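Side-chain contact in uncharacterized protein (Pseudomonas protegens, PDB 4KT3), which is a type VI secretion effector that acts as a peptidoglycan glycoside hydrolase and is bound here by its immunity protein: residues Q140-S145 with D158-Y163. Numbering follows the deposited sequence.
Sequences QALVRS and DGFARY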
# COMPACT_ATOMS: atom_id res chain seq x y z
N GLN A 140 17.94 -0.70 -1.16
CA GLN A 140 18.90 -0.31 -2.20
C GLN A 140 19.28 -1.49 -3.10
O GLN A 140 19.43 -1.33 -4.31
CB GLN A 140 20.14 0.33 -1.56
CG GLN A 140 19.84 1.69 -0.92
CD GLN A 140 20.81 2.06 0.19
OE1 GLN A 140 21.71 1.28 0.54
NE2 GLN A 140 20.63 3.25 0.76
N ALA A 141 19.40 -2.68 -2.52
CA ALA A 141 19.71 -3.87 -3.31
C ALA A 141 18.54 -4.23 -4.22
O ALA A 141 18.73 -4.73 -5.33
CB ALA A 141 20.05 -5.04 -2.39
N LEU A 142 17.33 -3.98 -3.74
CA LEU A 142 16.12 -4.22 -4.50
C LEU A 142 16.16 -3.41 -5.79
O LEU A 142 15.86 -3.91 -6.88
CB LEU A 142 14.90 -3.82 -3.67
CG LEU A 142 13.66 -4.68 -3.69
CD1 LEU A 142 13.98 -6.16 -3.61
CD2 LEU A 142 12.78 -4.25 -2.53
N VAL A 143 16.54 -2.15 -5.67
CA VAL A 143 16.68 -1.29 -6.84
C VAL A 143 17.81 -1.73 -7.77
O VAL A 143 17.65 -1.72 -8.99
CB VAL A 143 16.91 0.17 -6.42
CG1 VAL A 143 17.25 1.02 -7.63
CG2 VAL A 143 15.66 0.70 -5.73
N ARG A 144 18.95 -2.09 -7.20
CA ARG A 144 20.09 -2.53 -8.01
C ARG A 144 19.75 -3.76 -8.84
O ARG A 144 20.22 -3.92 -9.97
CB ARG A 144 21.29 -2.83 -7.11
CG ARG A 144 22.20 -1.64 -6.89
CD ARG A 144 23.59 -2.05 -6.44
NE ARG A 144 23.55 -3.03 -5.36
CZ ARG A 144 23.29 -2.75 -4.08
NH1 ARG A 144 23.05 -1.51 -3.69
NH2 ARG A 144 23.28 -3.73 -3.20
N SER A 145 18.93 -4.64 -8.26
CA SER A 145 18.56 -5.90 -8.89
C SER A 145 17.57 -5.72 -10.03
O SER A 145 17.33 -6.65 -10.79
CB SER A 145 17.95 -6.84 -7.85
OG SER A 145 16.65 -6.42 -7.47
N ASP A 158 9.98 11.20 1.56
CA ASP A 158 11.12 10.28 1.52
C ASP A 158 11.25 9.55 0.18
O ASP A 158 10.27 9.35 -0.54
CB ASP A 158 11.00 9.25 2.64
CG ASP A 158 11.20 9.88 4.02
OD1 ASP A 158 12.10 10.73 4.16
OD2 ASP A 158 10.44 9.52 4.95
N GLY A 159 12.49 9.16 -0.13
CA GLY A 159 12.78 8.40 -1.32
C GLY A 159 12.35 6.96 -1.17
O GLY A 159 11.83 6.55 -0.12
N PHE A 160 12.60 6.17 -2.21
CA PHE A 160 12.13 4.79 -2.24
C PHE A 160 12.65 3.99 -1.05
O PHE A 160 11.88 3.29 -0.37
CB PHE A 160 12.56 4.11 -3.54
CG PHE A 160 12.26 2.64 -3.57
CD1 PHE A 160 13.23 1.71 -3.24
CD2 PHE A 160 10.99 2.19 -3.92
CE1 PHE A 160 12.95 0.35 -3.25
CE2 PHE A 160 10.71 0.84 -3.93
CZ PHE A 160 11.69 -0.08 -3.60
N ALA A 161 13.95 4.08 -0.78
CA ALA A 161 14.56 3.23 0.24
C ALA A 161 14.04 3.53 1.64
O ALA A 161 13.72 2.61 2.40
CB ALA A 161 16.08 3.36 0.20
N ARG A 162 13.96 4.81 1.98
CA ARG A 162 13.53 5.21 3.31
C ARG A 162 12.07 4.82 3.52
O ARG A 162 11.68 4.41 4.62
CB ARG A 162 13.73 6.71 3.50
CG ARG A 162 13.41 7.21 4.90
CD ARG A 162 14.43 6.71 5.91
NE ARG A 162 13.97 5.51 6.60
CZ ARG A 162 14.73 4.78 7.41
NH1 ARG A 162 15.99 5.11 7.64
NH2 ARG A 162 14.22 3.70 8.00
N TYR A 163 11.26 4.97 2.47
CA TYR A 163 9.85 4.63 2.54
C TYR A 163 9.68 3.12 2.82
O TYR A 163 8.92 2.73 3.70
CB TYR A 163 9.13 5.06 1.25
CG TYR A 163 7.64 4.74 1.23
CD1 TYR A 163 7.17 3.55 0.71
CD2 TYR A 163 6.72 5.64 1.75
CE1 TYR A 163 5.81 3.25 0.70
CE2 TYR A 163 5.36 5.35 1.74
CZ TYR A 163 4.91 4.16 1.21
OH TYR A 163 3.57 3.87 1.20
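Phe160 reaches from the first turn of helix 160-174 to Val143 and Leu142 on helix 135-144. Its CB leaves the backbone toward the other helix. CG stands anti to the backbone N (chi1 173°), which directs the ring toward helix 135-144. Partway out, CD1 meets Val143 CG2 at 3.6 Å. The next atom, CE1, lies 3.7 Å from the same Val143 CG2. This methyl comes in obliquely, and the two side chains run antiparallel alongside each other. At the tip, Phe160 CZ is 4.4 Å from Leu142 CD2, which meets the ring edge-on. The Phe160 ring also touches Asn148 in the connecting loop.

With chi1 at 171°, Val143 CG2 lies anti to the carbonyl carbon and beside the backbone N, and is the branch that reaches the ring. Leu142 is buried and also packs on Phe121, Val129 and Leu164. One residue on, Ala161 CB lies 4.3 Å from Gln140 CG. The CA atoms of Gln140 and Ala161 are 6.1 Å apart, the nearest such pair across the segments. Ala161 also touches Met136 and Ala139 of the same facing helix.

The contact joins the last two helices of the chain near the surface, in a protein of the glucosaminidase family. No hydrogen bond or salt bridge crosses between the segments. Cohesion here therefore rests on apolar packing, with the phenylalanine ring as its main piece.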